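Catalase-3 (Neurospora crassa, PDB 4AJ9) breaks down hydrogen peroxide to water and oxygen at a heme iron, probably protecting the cell from the toxic effects of peroxide. Local coordinates at residues A123-T128 and N132-G137; W228-K233 and G308-N313; G331-V334 and D338-E341. One frame throughout, in Å; residues are numbered along the deposited sequence.

Contact 1 (A123-T128 and N132-G137); sequences ATRFYT and NFDIVG. With HEM (protoporphyrin IX containing Fe), chain Y.
R125 and D134 sit opposite each other on a β hairpin of the catalase β-barrel, in which strand 132-137 runs toward the heme and 123-128 leads away from it. Backbone bonds hold the ladder at two hydrogen-bonded pairs, T124 with I135 and F126 with F133. The shortest is F126 N to F133 O, 2.7 Å and nearly straight.

The salt bridge lies on the face shared with A123, Y127, N132 and V136. With CG anti to its backbone N (chi1 168°) and a bend at chi3, R125 presents its guanidinium side-on: NE meets D134 OD1 at 2.8 Å, and NH2 meets the syn lone pair of OD2, also at 2.8 Å. The two flat groups are 17° from coplanar. Both have further partners: R125 NH2 bonds S327 O, and D134 OD2 takes H332 ND1, so the buried charges are well engaged. N132 ND2 lies over one guanidinium face.

On the other face the F126 and F133 rings lie near parallel but slid apart, centroids 5.8 Å apart, while I135 CD1 reaches the F126 ring edge at CE1, 3.7 Å off. Water joins T124 OG1 to I135 O beside them.

At the pocket end V136 lays CG1 3.6 Å from heme C3A, and G137 O comes 3.1 Å from the heme methyl CMA.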
loop_
_atom_site.group_PDB
_atom_site.type_symbol
_atom_site.label_atom_id
_atom_site.label_comp_id
_atom_site.label_asym_id
_atom_site.label_seq_id
_atom_site.Cartn_x
_atom_site.Cartn_y
_atom_site.Cartn_z
ATOM N N ALA C 123 25.128 1.265 -10.676
ATOM C CA ALA C 123 24.822 2.009 -9.460
ATOM C C ALA C 123 25.592 1.418 -8.312
ATOM O O ALA C 123 25.519 0.216 -8.075
ATOM C CB ALA C 123 23.316 1.963 -9.167
ATOM N N THR C 124 26.304 2.266 -7.578
ATOM C CA THR C 124 27.201 1.809 -6.524
ATOM C C THR C 124 26.848 2.469 -5.207
ATOM O O THR C 124 26.756 3.691 -5.133
ATOM C CB THR C 124 28.650 2.246 -6.813
ATOM O OG1 THR C 124 29.064 1.750 -8.090
ATOM C CG2 THR C 124 29.595 1.759 -5.706
ATOM N N ARG C 125 26.677 1.673 -4.160
ATOM C CA ARG C 125 26.532 2.245 -2.827
ATOM C C ARG C 125 27.812 2.049 -2.022
ATOM O O ARG C 125 28.336 0.930 -1.928
ATOM C CB ARG C 125 25.366 1.602 -2.070
ATOM C CG ARG C 125 25.363 1.951 -0.569
ATOM C CD ARG C 125 23.986 1.695 0.030
ATOM N NE ARG C 125 22.989 2.469 -0.697
ATOM C CZ ARG C 125 21.696 2.188 -0.738
ATOM N NH1 ARG C 125 21.216 1.140 -0.072
ATOM N NH2 ARG C 125 20.880 2.961 -1.456
ATOM N N PHE C 126 28.314 3.132 -1.437
ATOM C CA PHE C 126 29.400 3.031 -0.473
ATOM C C PHE C 126 28.761 3.126 0.891
ATOM O O PHE C 126 28.091 4.111 1.186
ATOM C CB PHE C 126 30.383 4.198 -0.623
ATOM C CG PHE C 126 31.032 4.298 -1.974
ATOM C CD1 PHE C 126 30.429 5.020 -2.993
ATOM C CD2 PHE C 126 32.279 3.727 -2.207
ATOM C CE1 PHE C 126 31.038 5.135 -4.242
ATOM C CE2 PHE C 126 32.905 3.849 -3.454
ATOM C CZ PHE C 126 32.279 4.556 -4.467
ATOM N N TYR C 127 28.938 2.103 1.716
ATOM C CA TYR C 127 28.413 2.133 3.067
ATOM C C TYR C 127 29.491 2.755 3.972
ATOM O O TYR C 127 30.216 2.035 4.670
ATOM C CB TYR C 127 28.072 0.709 3.526
ATOM C CG TYR C 127 26.970 0.008 2.750
ATOM C CD1 TYR C 127 27.244 -0.698 1.569
ATOM C CD2 TYR C 127 25.661 0.010 3.219
ATOM C CE1 TYR C 127 26.226 -1.358 0.876
ATOM C CE2 TYR C 127 24.644 -0.644 2.537
ATOM C CZ TYR C 127 24.933 -1.327 1.368
ATOM O OH TYR C 127 23.915 -1.971 0.702
ATOM N N THR C 128 29.615 4.085 3.936
ATOM C CA THR C 128 30.714 4.774 4.623
ATOM C C THR C 128 30.425 4.956 6.095
ATOM O O THR C 128 29.285 4.787 6.538
ATOM C CB THR C 128 31.012 6.166 4.027
ATOM O OG1 THR C 128 30.133 7.152 4.610
ATOM C CG2 THR C 128 30.845 6.156 2.515
ATOM N N ASN C 132 25.415 6.408 4.015
ATOM C CA ASN C 132 25.456 5.814 2.694
ATOM C C ASN C 132 25.660 6.874 1.625
ATOM O O ASN C 132 24.954 7.880 1.616
ATOM C CB ASN C 132 24.161 5.044 2.407
ATOM C CG ASN C 132 24.027 3.810 3.259
ATOM O OD1 ASN C 132 25.010 3.335 3.827
ATOM N ND2 ASN C 132 22.805 3.281 3.361
ATOM N N PHE C 133 26.629 6.632 0.741
ATOM C CA PHE C 133 26.879 7.469 -0.424
ATOM C C PHE C 133 26.688 6.644 -1.695
ATOM O O PHE C 133 27.356 5.639 -1.886
ATOM C CB PHE C 133 28.308 8.026 -0.389
ATOM C CG PHE C 133 28.673 8.819 -1.610
ATOM C CD1 PHE C 133 27.902 9.896 -2.004
ATOM C CD2 PHE C 133 29.789 8.488 -2.369
ATOM C CE1 PHE C 133 28.229 10.641 -3.144
ATOM C CE2 PHE C 133 30.135 9.234 -3.498
ATOM C CZ PHE C 133 29.347 10.311 -3.889
ATOM N N ASP C 134 25.761 7.056 -2.549
ATOM C CA ASP C 134 25.490 6.310 -3.774
ATOM C C ASP C 134 25.940 7.141 -4.964
ATOM O O ASP C 134 25.632 8.346 -5.054
ATOM C CB ASP C 134 23.993 6.046 -3.968
ATOM C CG ASP C 134 23.380 5.165 -2.895
ATOM O OD1 ASP C 134 24.104 4.594 -2.047
ATOM O OD2 ASP C 134 22.136 5.045 -2.928
ATOM N N ILE C 135 26.668 6.496 -5.866
ATOM C CA ILE C 135 26.884 7.036 -7.191
ATOM C C ILE C 135 25.994 6.237 -8.129
ATOM O O ILE C 135 26.264 5.071 -8.447
ATOM C CB ILE C 135 28.359 6.931 -7.629
ATOM C CG1 ILE C 135 29.237 7.819 -6.731
ATOM C CG2 ILE C 135 28.497 7.309 -9.086
ATOM C CD1 ILE C 135 30.749 7.661 -6.984
ATOM N N VAL C 136 24.909 6.858 -8.547
ATOM C CA VAL C 136 23.910 6.170 -9.365
ATOM C C VAL C 136 24.191 6.514 -10.815
ATOM O O VAL C 136 23.692 7.511 -11.338
ATOM C CB VAL C 136 22.478 6.596 -8.968
ATOM C CG1 VAL C 136 21.425 5.803 -9.767
ATOM C CG2 VAL C 136 22.276 6.409 -7.468
ATOM N N GLY C 137 25.020 5.694 -11.450
ATOM C CA GLY C 137 25.535 6.001 -12.776
ATOM C C GLY C 137 25.041 5.094 -13.887
ATOM O O GLY C 137 24.272 4.172 -13.634
HETATM C CHA HEM Y . 16.626 4.150 -11.529
HETATM C CHB HEM Y . 20.641 6.030 -13.537
HETATM C CHC HEM Y . 18.106 9.948 -14.836
HETATM C CHD HEM Y . 14.402 8.463 -12.090
HETATM C C1A HEM Y . 17.923 4.283 -11.993
HETATM C C2A HEM Y . 18.989 3.293 -11.892
HETATM C C3A HEM Y . 20.090 3.813 -12.462
HETATM C C4A HEM Y . 19.769 5.150 -12.921
HETATM C CMA HEM Y . 21.480 3.146 -12.603
HETATM C CAA HEM Y . 18.838 1.874 -11.281
HETATM C CBA HEM Y . 19.367 1.811 -9.852
HETATM C CGA HEM Y . 19.280 0.384 -9.377
HETATM O O1A HEM Y . 18.421 0.084 -8.513
HETATM O O2A HEM Y . 20.070 -0.464 -9.873
HETATM C C1B HEM Y . 20.319 7.286 -14.015
HETATM C C2B HEM Y . 21.252 8.253 -14.566
HETATM C C3B HEM Y . 20.552 9.332 -14.949
HETATM C C4B HEM Y . 19.160 9.087 -14.623
HETATM C CMB HEM Y . 22.771 7.986 -14.680
HETATM C CAB HEM Y . 21.060 10.659 -15.562
HETATM C CBB HEM Y . 22.310 11.080 -15.336
HETATM C C1C HEM Y . 16.924 9.917 -14.135
HETATM C C2C HEM Y . 15.985 11.019 -13.987
HETATM C C3C HEM Y . 14.965 10.580 -13.246
HETATM C C4C HEM Y . 15.240 9.219 -12.863
HETATM C CMC HEM Y . 16.133 12.412 -14.628
HETATM C CAC HEM Y . 13.733 11.353 -12.758
HETATM C CBC HEM Y . 13.844 12.655 -12.491
HETATM C C1D HEM Y . 14.635 7.178 -11.698
HETATM C C2D HEM Y . 13.727 6.406 -10.889
HETATM C C3D HEM Y . 14.419 5.061 -10.717
HETATM C C4D HEM Y . 15.675 5.159 -11.427
HETATM C CMD HEM Y . 12.362 6.869 -10.339
HETATM C CAD HEM Y . 13.894 3.853 -9.924
HETATM C CBD HEM Y . 14.544 3.911 -8.547
HETATM C CGD HEM Y . 13.977 2.821 -7.677
HETATM O O1D HEM Y . 14.649 2.448 -6.686
HETATM O O2D HEM Y . 12.874 2.309 -7.997
HETATM N NA HEM Y . 18.441 5.398 -12.621
HETATM N NB HEM Y . 19.063 7.834 -14.063
HETATM N NC HEM Y . 16.435 8.838 -13.431
HETATM N ND HEM Y . 15.765 6.425 -11.990
HETATM FE FE HEM Y . 17.492 7.149 -12.947
HETATM O O HOH W 1 28.316 3.869 -9.801
HETATM O O HOH W 2 26.950 3.572 5.952
#

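Contact 2 (W228-K233 and G308-N313); sequences WHWKTK and GEMTLN
W230 swings its CG away from its own carbonyl carbon (chi1 -70°), which carries the indole toward strand 305-314. There M310 runs out extended through chi2 and then bends at chi3 (97°), turning its methyl over the indole. The two side chains cross at about a right angle. M310 CE stands 3.6 Å from the centroid of the W230 six-membered ring and only 5° off its normal, a CH-pi contact over the face. The sulfur sits obliquely, with SD 4.2 Å from the same centroid, so this is also a Met-aromatic contact. Nearer the backbone, M310 CB packs on W230 CZ3 at 3.7 Å.

These strands of the antiparallel barrel sheet are not neighbours; strand 270-278 pairs with both, and the side chains meet across it. F122 also stacks on W230. An alanine in place of W230 would take away the indole face, and is likely to leave the M310 methyl without its seat and a gap beside F122.

At the more open end K233 and E309 touch without a salt bridge: E309 OE2 rests 3.5 Å from K233 CG, while K233 NZ stays 5.6 Å from OE2. Opposite charges at that distance probably attract only weakly, whereas the buried centre of the contact depends on dispersion and shape, with no hydrogen bond across it.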
loop_
_atom_site.group_PDB
_atom_site.type_symbol
_atom_site.label_atom_id
_atom_site.label_comp_id
_atom_site.label_asym_id
_atom_site.label_seq_id
_atom_site.Cartn_x
_atom_site.Cartn_y
_atom_site.Cartn_z
ATOM N N TRP C 228 32.580 11.711 -12.037
ATOM C CA TRP C 228 32.934 10.373 -11.559
ATOM C C TRP C 228 33.071 9.412 -12.725
ATOM O O TRP C 228 32.205 9.372 -13.622
ATOM C CB TRP C 228 31.858 9.804 -10.621
ATOM C CG TRP C 228 31.619 10.551 -9.358
ATOM C CD1 TRP C 228 30.502 11.272 -9.030
ATOM C CD2 TRP C 228 32.487 10.619 -8.219
ATOM N NE1 TRP C 228 30.632 11.791 -7.766
ATOM C CE2 TRP C 228 31.837 11.397 -7.244
ATOM C CE3 TRP C 228 33.747 10.084 -7.926
ATOM C CZ2 TRP C 228 32.415 11.677 -6.005
ATOM C CZ3 TRP C 228 34.316 10.358 -6.693
ATOM C CH2 TRP C 228 33.654 11.145 -5.751
ATOM N N HIS C 229 34.135 8.613 -12.693
ATOM C CA HIS C 229 34.373 7.596 -13.714
ATOM C C HIS C 229 34.719 6.276 -13.047
ATOM O O HIS C 229 35.482 6.246 -12.078
ATOM C CB HIS C 229 35.552 7.976 -14.616
ATOM C CG HIS C 229 35.343 9.221 -15.417
ATOM N ND1 HIS C 229 35.295 9.217 -16.795
ATOM C CD2 HIS C 229 35.202 10.513 -15.038
ATOM C CE1 HIS C 229 35.132 10.455 -17.230
ATOM N NE2 HIS C 229 35.062 11.259 -16.185
ATOM N N TRP C 230 34.159 5.183 -13.559
ATOM C CA TRP C 230 34.620 3.852 -13.181
ATOM C C TRP C 230 35.297 3.252 -14.399
ATOM O O TRP C 230 34.692 3.172 -15.464
ATOM C CB TRP C 230 33.457 2.934 -12.779
ATOM C CG TRP C 230 32.763 3.247 -11.475
ATOM C CD1 TRP C 230 31.501 3.746 -11.312
ATOM C CD2 TRP C 230 33.280 3.025 -10.158
ATOM N NE1 TRP C 230 31.210 3.858 -9.970
ATOM C CE2 TRP C 230 32.285 3.424 -9.244
ATOM C CE3 TRP C 230 34.489 2.529 -9.665
ATOM C CZ2 TRP C 230 32.467 3.354 -7.867
ATOM C CZ3 TRP C 230 34.670 2.455 -8.300
ATOM C CH2 TRP C 230 33.657 2.857 -7.411
ATOM N N LYS C 231 36.541 2.818 -14.238
ATOM C CA LYS C 231 37.314 2.260 -15.340
ATOM C C LYS C 231 37.454 0.761 -15.129
ATOM O O LYS C 231 38.035 0.313 -14.145
ATOM C CB LYS C 231 38.695 2.923 -15.413
ATOM C CG LYS C 231 38.660 4.433 -15.655
ATOM C CD LYS C 231 38.010 4.777 -16.987
ATOM C CE LYS C 231 38.890 4.402 -18.157
ATOM N NZ LYS C 231 38.187 4.595 -19.465
ATOM N N THR C 232 36.901 -0.029 -16.038
ATOM C CA THR C 232 36.914 -1.473 -15.837
ATOM C C THR C 232 38.335 -2.033 -15.949
ATOM O O THR C 232 39.057 -1.747 -16.909
ATOM C CB THR C 232 35.967 -2.206 -16.807
ATOM O OG1 THR C 232 36.195 -3.613 -16.709
ATOM C CG2 THR C 232 36.205 -1.756 -18.241
ATOM N N LYS C 233 38.742 -2.818 -14.959
ATOM C CA LYS C 233 40.051 -3.471 -15.024
ATOM C C LYS C 233 39.996 -4.709 -15.911
ATOM O O LYS C 233 41.027 -5.325 -16.205
ATOM C CB LYS C 233 40.571 -3.829 -13.625
ATOM C CG LYS C 233 40.690 -2.630 -12.673
ATOM C CD LYS C 233 41.481 -1.499 -13.309
ATOM C CE LYS C 233 42.913 -1.932 -13.612
ATOM N NZ LYS C 233 43.638 -0.933 -14.453
ATOM N N GLY C 308 40.938 5.300 -6.268
ATOM C CA GLY C 308 40.938 4.005 -5.616
ATOM C C GLY C 308 40.355 2.905 -6.480
ATOM O O GLY C 308 40.185 3.064 -7.700
ATOM N N GLU C 309 40.055 1.772 -5.849
ATOM C CA GLU C 309 39.564 0.623 -6.600
ATOM C C GLU C 309 38.450 -0.088 -5.861
ATOM O O GLU C 309 38.491 -0.221 -4.637
ATOM C CB GLU C 309 40.702 -0.364 -6.860
ATOM C CG GLU C 309 40.285 -1.569 -7.699
ATOM C CD GLU C 309 41.464 -2.417 -8.159
ATOM O OE1 GLU C 309 42.069 -3.105 -7.315
ATOM O OE2 GLU C 309 41.782 -2.401 -9.367
ATOM N N MET C 310 37.465 -0.558 -6.619
ATOM C CA MET C 310 36.382 -1.345 -6.069
ATOM C C MET C 310 36.415 -2.739 -6.686
ATOM O O MET C 310 36.582 -2.882 -7.889
ATOM C CB MET C 310 35.049 -0.640 -6.357
ATOM C CG MET C 310 33.842 -1.537 -6.528
ATOM S SD MET C 310 32.367 -0.506 -6.651
ATOM C CE MET C 310 32.117 -0.404 -8.437
ATOM N N THR C 311 36.270 -3.760 -5.846
ATOM C CA THR C 311 36.248 -5.148 -6.296
ATOM C C THR C 311 34.966 -5.790 -5.768
ATOM O O THR C 311 34.683 -5.719 -4.568
ATOM C CB THR C 311 37.472 -5.919 -5.762
ATOM O OG1 THR C 311 38.660 -5.352 -6.319
ATOM C CG2 THR C 311 37.412 -7.393 -6.143
ATOM N N LEU C 312 34.176 -6.381 -6.664
ATOM C CA LEU C 312 32.964 -7.095 -6.261
ATOM C C LEU C 312 33.300 -8.569 -6.068
ATOM O O LEU C 312 33.630 -9.259 -7.029
ATOM C CB LEU C 312 31.854 -6.923 -7.309
ATOM C CG LEU C 312 31.518 -5.482 -7.687
ATOM C CD1 LEU C 312 30.421 -5.406 -8.757
ATOM C CD2 LEU C 312 31.126 -4.697 -6.440
ATOM N N ASN C 313 33.237 -9.055 -4.828
ATOM C CA ASN C 313 33.666 -10.425 -4.557
ATOM C C ASN C 313 32.682 -11.287 -3.767
ATOM O O ASN C 313 33.014 -12.401 -3.359
ATOM C CB ASN C 313 35.036 -10.427 -3.868
ATOM C CG ASN C 313 35.056 -9.575 -2.620
ATOM O OD1 ASN C 313 34.008 -9.201 -2.091
ATOM N ND2 ASN C 313 36.255 -9.243 -2.151
#

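Contact 3 (G331-V334 and D338-E341); sequences GHIV and DFTE
I333 and F339 meet in the connection between helices 319-324 and 343-360, the second of which carries Y352, the probable axial ligand of the heme iron. An inverse gamma turn centred on H332 opens the first segment, with a weak bond from I333 N to G331 O at 2.8 Å; the chain then passes through the short strand 337-338 and comes back past the turn.

The contact is apolar. I333 puts CG1 anti to its backbone N (chi1 -166°), which leaves CG2 in the crowded position between N and the carbonyl carbon, and both branches are used. CD1 at the end of the long branch lies over one face of the F339 ring, 3.9 Å from its centroid and 17° off the normal, displaced toward the rim. CG2 reaches the far corner of the ring instead, at F339 CZ, 3.8 Å away. The same CD1 also rests on the backbone of the returning segment, 3.6 Å from D338 CA. G331 comes up at the ring's edge, its CA near F339 CZ, so the phenyl is approached by one residue over a face and by another at its rim. L345 and L349 of helix 343-360 also pack against F339, and F45 and E43 of a second subunit touch I333 and F339 respectively, which places this small buried contact at a subunit interface.

Polar groups of the same two segments bond outward. H332, whose CB points away from 338-341, bonds E366 through NE2. D338 OD2 bonds T421 OG1 and forms a salt bridge with R424, while D338 OD1 receives a weak, bent bond from F339 N at 2.7 Å.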
loop_
_atom_site.group_PDB
_atom_site.type_symbol
_atom_site.label_atom_id
_atom_site.label_comp_id
_atom_site.label_asym_id
_atom_site.label_seq_id
_atom_site.Cartn_x
_atom_site.Cartn_y
_atom_site.Cartn_z
ATOM N N GLY C 331 20.320 11.290 -3.964
ATOM C CA GLY C 331 20.244 12.149 -2.788
ATOM C C GLY C 331 20.996 11.555 -1.603
ATOM O O GLY C 331 21.144 12.178 -0.549
ATOM N N HIS C 332 21.442 10.317 -1.757
ATOM C CA HIS C 332 22.273 9.710 -0.728
ATOM C C HIS C 332 23.648 10.347 -0.817
ATOM O O HIS C 332 24.544 9.832 -1.499
ATOM C CB HIS C 332 22.363 8.203 -0.936
ATOM C CG HIS C 332 21.184 7.448 -0.405
ATOM N ND1 HIS C 332 20.935 6.132 -0.739
ATOM C CD2 HIS C 332 20.204 7.811 0.455
ATOM C CE1 HIS C 332 19.842 5.723 -0.114
ATOM N NE2 HIS C 332 19.385 6.720 0.622
ATOM N N ILE C 333 23.807 11.486 -0.150
ATOM C CA ILE C 333 25.058 12.242 -0.237
ATOM C C ILE C 333 25.686 12.354 1.142
ATOM O O ILE C 333 25.000 12.169 2.149
ATOM C CB ILE C 333 24.819 13.639 -0.869
ATOM C CG1 ILE C 333 26.139 14.299 -1.291
ATOM C CG2 ILE C 333 24.003 14.550 0.066
ATOM C CD1 ILE C 333 25.929 15.466 -2.266
ATOM N N VAL C 334 26.990 12.617 1.189
ATOM C CA VAL C 334 27.714 12.679 2.459
ATOM C C VAL C 334 28.576 13.950 2.530
ATOM O O VAL C 334 28.890 14.552 1.503
ATOM C CB VAL C 334 28.621 11.440 2.656
ATOM C CG1 VAL C 334 27.788 10.153 2.699
ATOM C CG2 VAL C 334 29.658 11.365 1.530
ATOM N N ASP C 338 28.868 17.625 -2.838
ATOM C CA ASP C 338 27.692 18.483 -3.017
ATOM C C ASP C 338 27.109 18.348 -4.424
ATOM O O ASP C 338 27.753 17.798 -5.322
ATOM C CB ASP C 338 28.036 19.947 -2.740
ATOM C CG ASP C 338 26.799 20.800 -2.444
ATOM O OD1 ASP C 338 25.707 20.228 -2.253
ATOM O OD2 ASP C 338 26.919 22.046 -2.391
ATOM N N PHE C 339 25.896 18.872 -4.607
ATOM C CA PHE C 339 25.220 18.839 -5.900
ATOM C C PHE C 339 25.657 20.009 -6.760
ATOM O O PHE C 339 26.293 20.942 -6.276
ATOM C CB PHE C 339 23.705 18.920 -5.705
ATOM C CG PHE C 339 23.163 17.882 -4.766
ATOM C CD1 PHE C 339 23.195 16.538 -5.107
ATOM C CD2 PHE C 339 22.633 18.248 -3.535
ATOM C CE1 PHE C 339 22.706 15.575 -4.232
ATOM C CE2 PHE C 339 22.142 17.285 -2.653
ATOM C CZ PHE C 339 22.179 15.948 -3.004
ATOM N N THR C 340 25.316 19.951 -8.042
ATOM C CA THR C 340 25.367 21.144 -8.868
ATOM C C THR C 340 23.988 21.446 -9.412
ATOM O O THR C 340 23.042 20.654 -9.268
ATOM C CB THR C 340 26.332 21.033 -10.056
ATOM O OG1 THR C 340 25.840 20.060 -10.983
ATOM C CG2 THR C 340 27.754 20.669 -9.589
ATOM N N GLU C 341 23.905 22.590 -10.072
ATOM C CA GLU C 341 22.666 23.104 -10.614
ATOM C C GLU C 341 22.306 22.469 -11.958
ATOM O O GLU C 341 21.617 23.079 -12.772
ATOM C CB GLU C 341 22.772 24.628 -10.759
ATOM C CG GLU C 341 22.815 25.379 -9.429
ATOM C CD GLU C 341 24.189 25.369 -8.762
ATOM O OE1 GLU C 341 25.115 24.695 -9.258
ATOM O OE2 GLU C 341 24.343 26.052 -7.732
#

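In the fold
The three contacts belong to one catalase core. Contacts 1 and 2, with centres 12 Å apart, reach the same antiparallel sheet and touch directly: F126 CZ packs on W230 CZ2 at 3.6 Å, and T124 CG2 lies 3.7 Å from M310 SD. Contact 3 lies along the edge of strand 132-137, where D134 OD2 and H332 ND1 are 2.7 Å apart, a probable hydrogen bond. Contacts 2 and 3 do not touch; their nearest atoms are about 7 Å apart. Contact 1 borders the heme, whereas the W230 side chain is about 10 Å and G331 about 12 Å from it. The V136 side chain is about 4 Å from that of Y352, the probable iron ligand.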